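Local coordinates for uncharacterized lipoprotein YjhA (Bacillus subtilis, PDB 3CFU) that is of unknown function but is probably a membrane-anchored lipoprotein, represented here by its DUF4352 domain, a two-sheet antiparallel beta sandwich, at residues E6-K9 and N14-V17; N18-V23 and G115-Y120; I50-M55 and K89-M94; D71-N76 and D143-V148; N125-D130 and S134-R139. One frame throughout, in Å; residues are numbered along the deposited sequence.

How the contacts relate
Contacts 1, 2 and 3 use the four-stranded sheet; in 2 and 3 a loop packs on it. Contacts 1 and 2 share strand 13-23, and contact 3 uses the neighbouring strand 47-57. Contact 4 links strand 70-73 of the three-stranded sheet to the segment leading into strand 146-149. Contact 5 is nested in the loop that contact 4 closes; N125 bonds to D143 and D145. Centres of contacts 1 and 3 are about 14 Å apart; those of contacts 2 and 5, about 29 Å. Along the chain, contact 3 is nested inside the loop of contact 2, and contact 4 crosses both. The sheets touch through I51 on L72 and F8 on Y146, consistent with one sandwich domain.

Contact 1 of 5, residues E6-K9 and N14-V17; sequences ETFK and NFTV
F8 and F15 face each other as an antiparallel hydrogen-bonded pair in the hairpin of strands 7-10 and 13-23. F8 N donates to F15 O at 3.2 Å. F15 N returns a shorter bond to F8 O, at 2.9 Å. The two side chains leave on the same face of the sheet and lie side by side. F8 CZ meets the edge of the F15 ring at CD2, 3.6 Å away, with the ring planes inclined at 77°. F8 has chi1 of 56°, which sets CG between the backbone N and the carbonyl carbon and holds the ring over the hairpin, with CD1 3.4 Å from F15 O.

T7, K9, N14 and T16 line the other face. T7 CG2 touches N14 CB at 3.9 Å, and T7 OG1 rests on T16 CB at 3.6 Å. K9 and N14 are a non-hydrogen-bonded pair, and the amide N14 ND2 comes within 3.6 Å of K9 CA.

Further out, H2 stacks on F8 and bonds to E6 OE1. Y124 stacks on F15 from the second sheet. Strand 47-57 bonds to the backbones of N14 and T16 through E56 and T54.

The hairpin is therefore two-faced. Its buried aromatic side packs into the sandwich by dispersion. Its other side carries hydroxyl and amide groups, and two backbone bonds hold the strands together between them.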
# COMPACT_ATOMS: atom_id res chain seq x y z
N GLU A 6 9.21 -10.48 -1.39
CA GLU A 6 10.10 -10.44 -0.23
C GLU A 6 9.51 -9.75 1.00
O GLU A 6 8.87 -8.69 0.90
CB GLU A 6 11.41 -9.76 -0.65
CG GLU A 6 12.37 -9.40 0.50
CD GLU A 6 13.43 -8.38 0.06
OE1 GLU A 6 13.97 -7.66 0.93
OE2 GLU A 6 13.73 -8.30 -1.15
N THR A 7 9.73 -10.36 2.16
CA THR A 7 9.28 -9.83 3.44
C THR A 7 10.50 -9.15 4.09
O THR A 7 11.61 -9.69 4.05
CB THR A 7 8.78 -10.97 4.39
OG1 THR A 7 7.65 -11.62 3.80
CG2 THR A 7 8.37 -10.41 5.76
N PHE A 8 10.30 -7.97 4.68
CA PHE A 8 11.39 -7.27 5.33
C PHE A 8 10.90 -6.48 6.55
O PHE A 8 9.72 -6.19 6.66
CB PHE A 8 12.12 -6.33 4.34
CG PHE A 8 11.22 -5.32 3.66
CD1 PHE A 8 10.45 -5.68 2.56
CD2 PHE A 8 11.14 -4.02 4.13
CE1 PHE A 8 9.62 -4.75 1.93
CE2 PHE A 8 10.31 -3.09 3.51
CZ PHE A 8 9.55 -3.45 2.41
N LYS A 9 11.81 -6.15 7.47
CA LYS A 9 11.45 -5.39 8.66
C LYS A 9 11.40 -3.89 8.34
O LYS A 9 12.35 -3.32 7.80
CB LYS A 9 12.48 -5.62 9.78
CG LYS A 9 12.06 -5.07 11.14
CD LYS A 9 13.14 -5.36 12.18
CE LYS A 9 13.06 -4.40 13.35
NZ LYS A 9 13.08 -3.00 12.85
N ASN A 14 6.53 -6.20 9.79
CA ASN A 14 7.28 -6.93 8.76
C ASN A 14 6.31 -6.62 7.63
O ASN A 14 5.10 -6.77 7.81
CB ASN A 14 7.32 -8.45 8.94
CG ASN A 14 8.40 -8.91 9.89
OD1 ASN A 14 8.28 -9.97 10.49
ND2 ASN A 14 9.46 -8.12 10.03
N PHE A 15 6.82 -6.21 6.49
CA PHE A 15 5.96 -5.84 5.38
C PHE A 15 6.28 -6.56 4.09
O PHE A 15 7.45 -6.82 3.78
CB PHE A 15 6.10 -4.33 5.14
CG PHE A 15 5.35 -3.84 3.96
CD1 PHE A 15 3.98 -3.62 4.04
CD2 PHE A 15 5.99 -3.62 2.75
CE1 PHE A 15 3.27 -3.20 2.94
CE2 PHE A 15 5.29 -3.20 1.64
CZ PHE A 15 3.92 -2.99 1.74
N THR A 16 5.25 -6.85 3.30
CA THR A 16 5.50 -7.53 2.05
C THR A 16 4.50 -7.21 0.96
O THR A 16 3.31 -7.01 1.22
CB THR A 16 5.55 -9.09 2.26
OG1 THR A 16 5.46 -9.76 1.00
CG2 THR A 16 4.43 -9.54 3.14
N VAL A 17 5.01 -7.12 -0.27
CA VAL A 17 4.16 -6.89 -1.42
C VAL A 17 4.02 -8.31 -1.99
O VAL A 17 5.00 -8.90 -2.45
CB VAL A 17 4.81 -5.97 -2.48
CG1 VAL A 17 3.85 -5.77 -3.64
CG2 VAL A 17 5.17 -4.62 -1.86

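Contact 2 of 5, residues N18-V23 and G115-Y120; sequences NKVDRV and GEQKHY
Q117 reaches across from the loop to V20 and R22 of strand 13-23 and carries most of this small surface contact. The CA atoms of V20 and Q117 are 9.1 Å apart, so the backbones do not meet. The glutamine bridges the distance with an extended chain: CG is anti to the backbone N (chi1 175°) and chi2 is -177°.

Its amide comes up against V20 from the opposite direction. Q117 OE1 sits 3.3 Å from V20 CG1, while Q117 NE2 lies 3.9 Å from V20 CB. The branch CG1 thus takes the closest touch. R22 passes at about a right angle, and its CD is 3.7 Å from Q117 OE1. The guanidinium and amide planes are nearly perpendicular, and the arginine offers its aliphatic part. The contact is one of van der Waals touches between apolar carbons and an amide. With a serine in place of Q117, the long arm is gone and V20 would probably lose its cover from the loop, opening a gap between loop and strand.

D21 points away from the loop and forms a weak salt bridge with K19, from K19 NZ to D21 OD2. V20 also touches I4 and I51. On the loop side, residues 117-119 form a 3-10 segment, just after which Y120 N bonds back to Q117 O at 3.1 Å.

This loop joins strand 103-112 of one sheet to strand 121-124 of the other. Such a sheet-to-sheet connection, whose Q117 reaches back to strand 13-23, two strands in from 103-112 in the four-stranded sheet, belongs to the antiparallel beta sandwich.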
# COMPACT_ATOMS: atom_id res chain seq x y z
N ASN A 18 2.80 -8.85 -1.94
CA ASN A 18 2.55 -10.21 -2.43
C ASN A 18 2.57 -10.33 -3.94
O ASN A 18 3.53 -10.85 -4.51
CB ASN A 18 1.21 -10.70 -1.87
CG ASN A 18 1.20 -10.76 -0.36
OD1 ASN A 18 0.16 -10.59 0.28
ND2 ASN A 18 2.37 -11.00 0.23
N LYS A 19 1.51 -9.87 -4.60
CA LYS A 19 1.45 -9.94 -6.06
C LYS A 19 0.92 -8.65 -6.67
O LYS A 19 0.41 -7.77 -5.96
CB LYS A 19 0.51 -11.06 -6.53
CG LYS A 19 0.22 -12.14 -5.52
CD LYS A 19 -1.18 -12.01 -4.95
CE LYS A 19 -2.24 -12.38 -5.98
NZ LYS A 19 -3.60 -12.16 -5.42
N VAL A 20 1.06 -8.55 -7.99
CA VAL A 20 0.52 -7.42 -8.72
C VAL A 20 -0.32 -7.96 -9.87
O VAL A 20 0.21 -8.43 -10.88
CB VAL A 20 1.59 -6.49 -9.31
CG1 VAL A 20 0.90 -5.35 -10.06
CG2 VAL A 20 2.47 -5.92 -8.22
N ASP A 21 -1.63 -7.93 -9.72
CA ASP A 21 -2.50 -8.38 -10.80
C ASP A 21 -2.88 -7.10 -11.57
O ASP A 21 -2.77 -5.99 -11.04
CB ASP A 21 -3.74 -9.10 -10.24
CG ASP A 21 -3.38 -10.27 -9.32
OD1 ASP A 21 -2.46 -11.04 -9.66
OD2 ASP A 21 -4.03 -10.42 -8.25
N ARG A 22 -3.30 -7.26 -12.82
CA ARG A 22 -3.71 -6.12 -13.65
C ARG A 22 -5.07 -6.47 -14.25
O ARG A 22 -5.29 -7.61 -14.66
CB ARG A 22 -2.71 -5.88 -14.79
CG ARG A 22 -1.27 -5.57 -14.38
CD ARG A 22 -0.30 -6.15 -15.40
NE ARG A 22 -0.41 -7.61 -15.48
CZ ARG A 22 -0.02 -8.34 -16.53
NH1 ARG A 22 0.51 -7.75 -17.60
NH2 ARG A 22 -0.14 -9.67 -16.50
N VAL A 23 -5.98 -5.50 -14.29
CA VAL A 23 -7.29 -5.72 -14.89
C VAL A 23 -7.46 -4.67 -15.98
O VAL A 23 -6.71 -3.68 -16.02
CB VAL A 23 -8.46 -5.57 -13.87
CG1 VAL A 23 -8.74 -4.09 -13.59
CG2 VAL A 23 -9.71 -6.24 -14.43
N GLY A 115 0.87 -1.91 -19.82
CA GLY A 115 2.14 -2.59 -19.68
C GLY A 115 3.32 -1.72 -19.29
O GLY A 115 4.44 -1.94 -19.74
N GLU A 116 3.07 -0.73 -18.44
CA GLU A 116 4.11 0.19 -17.99
C GLU A 116 4.50 -0.13 -16.55
O GLU A 116 5.21 0.64 -15.91
CB GLU A 116 3.56 1.61 -18.05
CG GLU A 116 4.60 2.69 -18.24
CD GLU A 116 4.68 3.15 -19.69
OE1 GLU A 116 4.65 2.29 -20.59
OE2 GLU A 116 4.79 4.37 -19.92
N GLN A 117 4.04 -1.27 -16.05
CA GLN A 117 4.28 -1.64 -14.65
C GLN A 117 5.67 -1.59 -14.06
O GLN A 117 5.83 -1.21 -12.91
CB GLN A 117 3.71 -3.02 -14.35
CG GLN A 117 4.03 -3.50 -12.92
CD GLN A 117 3.52 -4.90 -12.65
OE1 GLN A 117 2.39 -5.24 -13.00
NE2 GLN A 117 4.35 -5.72 -12.00
N LYS A 118 6.66 -1.97 -14.85
CA LYS A 118 8.03 -2.02 -14.37
C LYS A 118 8.64 -0.68 -13.98
O LYS A 118 9.68 -0.65 -13.32
CB LYS A 118 8.90 -2.70 -15.41
N HIS A 119 8.01 0.42 -14.36
CA HIS A 119 8.53 1.74 -14.03
C HIS A 119 7.99 2.25 -12.70
O HIS A 119 8.21 3.41 -12.34
CB HIS A 119 8.14 2.72 -15.14
CG HIS A 119 8.72 2.38 -16.48
ND1 HIS A 119 8.16 2.78 -17.67
CD2 HIS A 119 9.83 1.67 -16.81
CE1 HIS A 119 8.88 2.33 -18.68
NE2 HIS A 119 9.90 1.65 -18.18
N TYR A 120 7.31 1.38 -11.96
CA TYR A 120 6.71 1.78 -10.69
C TYR A 120 7.25 1.17 -9.40
O TYR A 120 7.56 -0.02 -9.31
CB TYR A 120 5.20 1.55 -10.78
CG TYR A 120 4.52 2.46 -11.77
CD1 TYR A 120 3.88 3.62 -11.35
CD2 TYR A 120 4.56 2.18 -13.14
CE1 TYR A 120 3.28 4.48 -12.27
CE2 TYR A 120 3.96 3.04 -14.07
CZ TYR A 120 3.32 4.18 -13.62
OH TYR A 120 2.71 5.02 -14.52

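Contact 3 of 5, residues I50-M55 and K89-M94; sequences IIEVTM and KGRILM
V53 and L93 make the close-packed part of this contact, and E52 and R91 make its looser, more polar side. V53 CG2 meets L93 CD1 at 3.7 Å, with the two side chains crossing at about a right angle. The chi1 of V53, -57°, puts CG2 between the backbone N and the carbonyl carbon, and this is the branch that takes the leucine. Both residues are buried. F70 and L108 also pack on L93, and L122 packs on V53.

The polar side is partly exposed and rests on one bond. R91 NH2 donates to E52 OE2 at 3.3 Å, and the N-H points well at the oxygen (166°). The oxygen lies in the guanidinium plane, at its edge. Seen from the glutamate the match is poorer: the donor sits 53° out of the carboxylate plane, and the two planes are nearly perpendicular. The pair is thus a monodentate salt bridge through NH2 and OE2 alone. E52 reaches out with an extended chain, while R91 bends at chi3 to bring NH2 to it. An alanine at E52 removes the carboxylate, and R91 would probably be left without this charge partner and more able to swing.

E52 and V53 point to different faces of strand 47-57, and the loop serves both. Its R91 packs on V107 and is touched by K19, on the outer face. Its L93 enters the core between the sheets. Segment 89-94 thus passes around strand 103-112, the outermost strand on that side, and reaches strand 47-57 behind it.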
# COMPACT_ATOMS: atom_id res chain seq x y z
N ILE A 50 -3.28 -3.91 -9.15
CA ILE A 50 -3.95 -4.39 -7.95
C ILE A 50 -2.85 -5.01 -7.10
O ILE A 50 -2.60 -6.21 -7.19
CB ILE A 50 -5.00 -5.48 -8.21
CG1 ILE A 50 -6.11 -4.93 -9.10
CG2 ILE A 50 -5.57 -5.97 -6.88
CD1 ILE A 50 -5.68 -4.71 -10.53
N ILE A 51 -2.21 -4.19 -6.28
CA ILE A 51 -1.13 -4.66 -5.42
C ILE A 51 -1.69 -5.19 -4.11
O ILE A 51 -2.44 -4.51 -3.42
CB ILE A 51 -0.13 -3.53 -5.12
CG1 ILE A 51 0.47 -3.01 -6.43
CG2 ILE A 51 0.98 -4.04 -4.21
CD1 ILE A 51 1.20 -1.69 -6.31
N GLU A 52 -1.33 -6.43 -3.79
CA GLU A 52 -1.75 -7.05 -2.54
C GLU A 52 -0.53 -6.98 -1.64
O GLU A 52 0.57 -7.36 -2.04
CB GLU A 52 -2.16 -8.51 -2.74
CG GLU A 52 -2.65 -9.16 -1.47
CD GLU A 52 -2.97 -10.63 -1.63
OE1 GLU A 52 -2.02 -11.43 -1.82
OE2 GLU A 52 -4.16 -10.99 -1.58
N VAL A 53 -0.74 -6.48 -0.42
CA VAL A 53 0.34 -6.35 0.55
C VAL A 53 -0.07 -6.95 1.90
O VAL A 53 -1.25 -7.17 2.17
CB VAL A 53 0.75 -4.85 0.75
CG1 VAL A 53 1.15 -4.23 -0.58
CG2 VAL A 53 -0.40 -4.06 1.35
N THR A 54 0.92 -7.21 2.75
CA THR A 54 0.68 -7.77 4.07
C THR A 54 1.50 -7.01 5.11
O THR A 54 2.66 -6.71 4.88
CB THR A 54 1.08 -9.26 4.15
OG1 THR A 54 0.18 -10.04 3.37
CG2 THR A 54 1.05 -9.75 5.61
N MSE A 55 0.86 -6.72 6.24
CA MSE A 55 1.50 -6.03 7.35
C MSE A 55 1.45 -6.94 8.58
O MSE A 55 0.39 -7.44 8.95
CB MSE A 55 0.78 -4.72 7.70
CG MSE A 55 1.05 -3.58 6.75
SE MSE A 55 0.09 -1.95 7.16
CE MSE A 55 0.90 -1.49 8.85
N LYS A 89 -13.80 -6.35 -3.39
CA LYS A 89 -14.63 -6.02 -2.23
C LYS A 89 -14.19 -6.88 -1.04
O LYS A 89 -14.08 -8.10 -1.16
CB LYS A 89 -16.10 -6.27 -2.56
N GLY A 90 -13.94 -6.22 0.09
CA GLY A 90 -13.49 -6.92 1.28
C GLY A 90 -11.97 -7.00 1.35
O GLY A 90 -11.41 -7.35 2.39
N ARG A 91 -11.30 -6.68 0.25
CA ARG A 91 -9.84 -6.74 0.20
C ARG A 91 -9.19 -5.36 0.19
O ARG A 91 -8.01 -5.22 0.53
CB ARG A 91 -9.38 -7.51 -1.05
CG ARG A 91 -9.87 -8.95 -1.14
CD ARG A 91 -9.55 -9.55 -2.51
NE ARG A 91 -8.12 -9.77 -2.69
CZ ARG A 91 -7.47 -9.64 -3.85
NH1 ARG A 91 -8.13 -9.29 -4.95
NH2 ARG A 91 -6.17 -9.87 -3.92
N ILE A 92 -9.96 -4.35 -0.19
CA ILE A 92 -9.46 -2.98 -0.25
C ILE A 92 -8.85 -2.55 1.09
O ILE A 92 -9.54 -2.53 2.11
CB ILE A 92 -10.60 -1.99 -0.60
CG1 ILE A 92 -11.28 -2.41 -1.91
CG2 ILE A 92 -10.05 -0.58 -0.72
CD1 ILE A 92 -10.36 -2.44 -3.12
N LEU A 93 -7.56 -2.22 1.08
CA LEU A 93 -6.87 -1.80 2.30
C LEU A 93 -7.29 -0.38 2.67
O LEU A 93 -7.02 0.57 1.93
CB LEU A 93 -5.35 -1.85 2.08
CG LEU A 93 -4.44 -1.61 3.29
CD1 LEU A 93 -3.00 -1.92 2.90
CD2 LEU A 93 -4.55 -0.17 3.76
N MSE A 94 -7.93 -0.22 3.82
CA MSE A 94 -8.39 1.10 4.23
C MSE A 94 -7.78 1.55 5.55
O MSE A 94 -6.96 2.47 5.59
CB MSE A 94 -9.91 1.09 4.32
CG MSE A 94 -10.57 2.28 3.70
SE MSE A 94 -10.12 2.52 1.81
CE MSE A 94 -11.65 1.61 1.06

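Contact 4 of 5, residues D71-N76 and D143-V148; sequences DLRDKN and DIDYLV
R73, on outer strand 70-73, and D145, just before outer strand 146-149, form a polar link across the three-stranded sheet. R73 NH2 donates to D145 OD2 at 3.5 Å, a weak hydrogen bond and salt bridge, though straight at the hydrogen (166°). The oxygen sits at the guanidinium edge, near its plane. The carboxylate is turned 70° against that plane, so the two groups do not pair flat. R73 NE makes a second weak bridge, to D71 OD2 at 3.4 Å, within its own strand.

Each acid has further partners. D71 OD2 also bonds to S79 OG. D145 OD1 bonds to N125 ND2, which helps to fix its carboxylate.

The arginine gets there by a straight chain, extended from CG to NE and laid across the sheet. Packing is light: R73 NH1 lies 4.1 Å from L147 CD2, whose side chain crosses it at about a right angle. R73, D145 and L147 all touch V123 of the central strand 121-124.

One guanidinium therefore joins two carboxylates in a salt-bridge network that spans strand 121-124 on the surface. The arginine's positive charge probably offsets the two nearby acids, but the long, weak bonds near solvent suggest a modest hold.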
# COMPACT_ATOMS: atom_id res chain seq x y z
N ASP A 71 2.06 4.83 -1.14
CA ASP A 71 2.19 5.71 -2.29
C ASP A 71 2.92 5.01 -3.43
O ASP A 71 3.83 4.21 -3.20
CB ASP A 71 2.93 6.98 -1.87
CG ASP A 71 2.98 8.01 -2.98
OD1 ASP A 71 2.05 8.03 -3.81
OD2 ASP A 71 3.94 8.81 -3.01
N LEU A 72 2.49 5.31 -4.65
CA LEU A 72 3.10 4.74 -5.85
C LEU A 72 3.78 5.87 -6.61
O LEU A 72 3.17 6.91 -6.87
CB LEU A 72 2.03 4.10 -6.74
CG LEU A 72 2.49 3.08 -7.78
CD1 LEU A 72 2.90 1.78 -7.07
CD2 LEU A 72 1.36 2.81 -8.77
N ARG A 73 5.04 5.67 -6.96
CA ARG A 73 5.79 6.69 -7.68
C ARG A 73 6.22 6.23 -9.09
O ARG A 73 6.33 5.04 -9.36
CB ARG A 73 7.02 7.10 -6.84
CG ARG A 73 6.63 7.79 -5.53
CD ARG A 73 7.81 8.04 -4.60
NE ARG A 73 7.36 8.53 -3.30
CZ ARG A 73 8.07 8.47 -2.17
NH1 ARG A 73 9.28 7.94 -2.19
NH2 ARG A 73 7.55 8.92 -1.03
N ASP A 74 6.44 7.21 -9.97
CA ASP A 74 6.87 6.98 -11.36
C ASP A 74 8.38 6.86 -11.44
O ASP A 74 9.07 6.84 -10.42
CB ASP A 74 6.51 8.17 -12.26
CG ASP A 74 5.03 8.31 -12.51
OD1 ASP A 74 4.33 7.27 -12.51
OD2 ASP A 74 4.57 9.45 -12.74
N LYS A 75 8.88 6.79 -12.67
CA LYS A 75 10.32 6.76 -12.90
C LYS A 75 10.73 8.20 -12.56
O LYS A 75 11.85 8.45 -12.12
CB LYS A 75 10.65 6.43 -14.36
CG LYS A 75 12.13 6.20 -14.66
CD LYS A 75 12.92 7.49 -14.77
CE LYS A 75 14.27 7.26 -15.46
NZ LYS A 75 15.00 8.53 -15.71
N ASN A 76 9.80 9.15 -12.77
CA ASN A 76 10.08 10.55 -12.45
C ASN A 76 9.72 10.83 -10.98
O ASN A 76 9.58 11.99 -10.56
CB ASN A 76 9.30 11.50 -13.37
CG ASN A 76 9.26 11.02 -14.81
OD1 ASN A 76 10.26 10.58 -15.37
ND2 ASN A 76 8.09 11.12 -15.43
N ASP A 143 9.88 6.74 11.01
CA ASP A 143 9.58 7.62 9.88
C ASP A 143 10.64 7.49 8.78
O ASP A 143 11.56 8.30 8.70
CB ASP A 143 9.50 9.07 10.37
CG ASP A 143 8.81 10.00 9.39
OD1 ASP A 143 8.59 9.61 8.22
OD2 ASP A 143 8.50 11.14 9.79
N ILE A 144 10.49 6.46 7.95
CA ILE A 144 11.41 6.19 6.84
C ILE A 144 10.66 5.51 5.70
O ILE A 144 9.80 4.66 5.94
CB ILE A 144 12.60 5.28 7.31
CG1 ILE A 144 13.56 6.11 8.17
CG2 ILE A 144 13.33 4.68 6.12
CD1 ILE A 144 14.86 5.45 8.45
N ASP A 145 10.96 5.90 4.46
CA ASP A 145 10.30 5.33 3.27
C ASP A 145 10.98 4.01 2.86
O ASP A 145 12.21 3.90 2.90
CB ASP A 145 10.39 6.28 2.07
CG ASP A 145 9.51 7.51 2.19
OD1 ASP A 145 8.48 7.48 2.89
OD2 ASP A 145 9.84 8.52 1.54
N TYR A 146 10.19 3.03 2.45
CA TYR A 146 10.71 1.73 2.00
C TYR A 146 10.18 1.51 0.61
O TYR A 146 8.97 1.48 0.41
CB TYR A 146 10.24 0.59 2.91
CG TYR A 146 10.85 0.64 4.29
CD1 TYR A 146 10.29 1.41 5.30
CD2 TYR A 146 12.03 -0.06 4.58
CE1 TYR A 146 10.87 1.48 6.55
CE2 TYR A 146 12.63 0.00 5.82
CZ TYR A 146 12.05 0.78 6.81
OH TYR A 146 12.64 0.82 8.04
N LEU A 147 11.08 1.36 -0.35
CA LEU A 147 10.66 1.19 -1.73
C LEU A 147 10.67 -0.25 -2.20
O LEU A 147 11.60 -1.01 -1.91
CB LEU A 147 11.55 2.02 -2.66
CG LEU A 147 11.74 3.51 -2.37
CD1 LEU A 147 12.07 4.25 -3.66
CD2 LEU A 147 10.48 4.08 -1.77
N VAL A 148 9.62 -0.63 -2.92
CA VAL A 148 9.52 -1.96 -3.50
C VAL A 148 9.30 -1.75 -4.99
O VAL A 148 8.26 -1.24 -5.40
CB VAL A 148 8.33 -2.77 -2.96
CG1 VAL A 148 8.54 -4.24 -3.27
CG2 VAL A 148 8.17 -2.55 -1.46

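Contact 5 of 5, residues N125-D130 and S134-R139; sequences NPFLAD and SNTEER
F127 and R139 bring the backbones closest, with their CA atoms 7.0 Å apart, where the single-turn helix 126-129 faces the short 3-10 turn at 137-138. R139 then sends an extended chain, from CG to NE, back to the helix end. R139 NH2 donates to D130 O at 2.7 Å, from above the carbonyl plane and bent at the hydrogen (140°). R139 NH1 adds weak bonds to D130 O and F127 O, and reaches P126 O through a water. R139 NE bonds to N135 OD1 at 2.9 Å, in the guanidinium plane. NH2 also binds N132 O. These bonds fix the rotation of the buried group.

D130 lies over one guanidinium face. Its carboxylate is stacked there, 10° from parallel, and D130 CG is 3.6 Å above the plane. A long salt bridge, D130 OD1 to R139 NH2, probably acts through charge alone, because no N-H points at the carboxylate. D130 OD1 is instead held by N132 N and S64 N, and a water joins D130 OD2 to N135 ND2.

The F127 ring lies beside the arginine and T136. Its edge receives T136 O, 3.6 Å from F127 CE1, and T136 CG2 touches F127 CZ at 3.7 Å. F127 CD1 lies 3.2 Å from R139 O, with R139 NH1 close by.

At the other end, N125 is the N-cap: its OD1 accepts from L128 N at 3.1 Å, and more weakly from F127 N. A short helix capped by asparagine at its start, with an arginine gathering carbonyl oxygens at its finish, marks this connection between strands 121-124 and 146-149.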
# COMPACT_ATOMS: atom_id res chain seq x y z
N ASN A 125 5.72 3.70 4.33
CA ASN A 125 6.29 4.39 5.48
C ASN A 125 5.50 3.90 6.69
O ASN A 125 4.33 4.26 6.88
CB ASN A 125 6.17 5.92 5.34
CG ASN A 125 6.97 6.66 6.42
OD1 ASN A 125 6.80 6.42 7.62
ND2 ASN A 125 7.85 7.57 5.99
N PRO A 126 6.12 3.06 7.53
CA PRO A 126 5.47 2.51 8.73
C PRO A 126 5.00 3.54 9.75
O PRO A 126 4.00 3.32 10.43
CB PRO A 126 6.49 1.51 9.27
CG PRO A 126 7.81 2.03 8.78
CD PRO A 126 7.51 2.58 7.39
N PHE A 127 5.70 4.65 9.86
CA PHE A 127 5.27 5.69 10.79
C PHE A 127 3.97 6.30 10.23
O PHE A 127 3.00 6.49 10.97
CB PHE A 127 6.36 6.76 10.92
CG PHE A 127 6.00 7.88 11.86
CD1 PHE A 127 5.86 7.64 13.22
CD2 PHE A 127 5.81 9.17 11.38
CE1 PHE A 127 5.52 8.67 14.09
CE2 PHE A 127 5.47 10.22 12.25
CZ PHE A 127 5.33 9.96 13.60
N LEU A 128 3.94 6.57 8.93
CA LEU A 128 2.75 7.13 8.29
C LEU A 128 1.60 6.12 8.30
O LEU A 128 0.45 6.50 8.52
CB LEU A 128 3.06 7.51 6.83
CG LEU A 128 3.38 8.97 6.44
CD1 LEU A 128 2.09 9.79 6.33
CD2 LEU A 128 4.33 9.58 7.46
N ALA A 129 1.91 4.84 8.07
CA ALA A 129 0.91 3.77 8.03
C ALA A 129 0.25 3.49 9.35
O ALA A 129 -0.85 2.94 9.39
CB ALA A 129 1.55 2.47 7.52
N ASP A 130 0.92 3.85 10.43
CA ASP A 130 0.38 3.61 11.76
C ASP A 130 -0.14 4.93 12.32
O ASP A 130 0.62 5.85 12.61
CB ASP A 130 1.44 3.01 12.66
CG ASP A 130 0.91 2.65 14.03
OD1 ASP A 130 -0.28 2.95 14.32
OD2 ASP A 130 1.68 2.08 14.83
N SER A 134 -1.64 7.50 20.51
CA SER A 134 -1.16 7.37 21.89
C SER A 134 0.35 7.21 22.08
O SER A 134 0.86 7.49 23.16
CB SER A 134 -1.85 6.19 22.57
OG SER A 134 -1.42 4.97 21.97
N ASN A 135 1.04 6.76 21.03
CA ASN A 135 2.47 6.50 21.10
C ASN A 135 3.23 7.06 19.92
O ASN A 135 4.23 6.48 19.49
CB ASN A 135 2.70 4.99 21.15
CG ASN A 135 2.18 4.27 19.89
OD1 ASN A 135 1.56 4.87 19.01
ND2 ASN A 135 2.44 2.96 19.81
N THR A 136 2.77 8.19 19.40
CA THR A 136 3.38 8.83 18.24
C THR A 136 4.82 9.27 18.45
O THR A 136 5.69 8.96 17.64
CB THR A 136 2.55 10.03 17.81
OG1 THR A 136 1.18 9.62 17.67
CG2 THR A 136 3.05 10.55 16.48
N GLU A 137 5.09 10.01 19.52
CA GLU A 137 6.45 10.46 19.78
C GLU A 137 7.35 9.25 20.02
O GLU A 137 8.53 9.27 19.68
CB GLU A 137 6.51 11.38 21.01
CG GLU A 137 6.06 12.81 20.76
CD GLU A 137 7.01 13.56 19.84
OE1 GLU A 137 7.33 13.04 18.75
OE2 GLU A 137 7.42 14.69 20.20
N GLU A 138 6.77 8.20 20.59
CA GLU A 138 7.52 6.99 20.90
C GLU A 138 7.89 6.16 19.68
O GLU A 138 8.42 5.05 19.82
CB GLU A 138 6.72 6.12 21.88
CG GLU A 138 6.43 6.82 23.20
CD GLU A 138 5.37 6.10 24.02
OE1 GLU A 138 5.42 4.86 24.10
OE2 GLU A 138 4.49 6.79 24.60
N ARG A 139 7.65 6.69 18.48
CA ARG A 139 7.98 5.95 17.27
C ARG A 139 8.36 6.80 16.06
O ARG A 139 8.28 6.34 14.92
CB ARG A 139 6.82 4.99 16.93
CG ARG A 139 5.43 5.61 16.88
CD ARG A 139 4.32 4.54 16.76
NE ARG A 139 3.01 5.15 16.52
CZ ARG A 139 2.60 5.59 15.33
NH1 ARG A 139 3.39 5.49 14.27
NH2 ARG A 139 1.41 6.17 15.21
O HOH W 1 5.23 3.49 13.32
O HOH W 2 1.65 1.63 17.39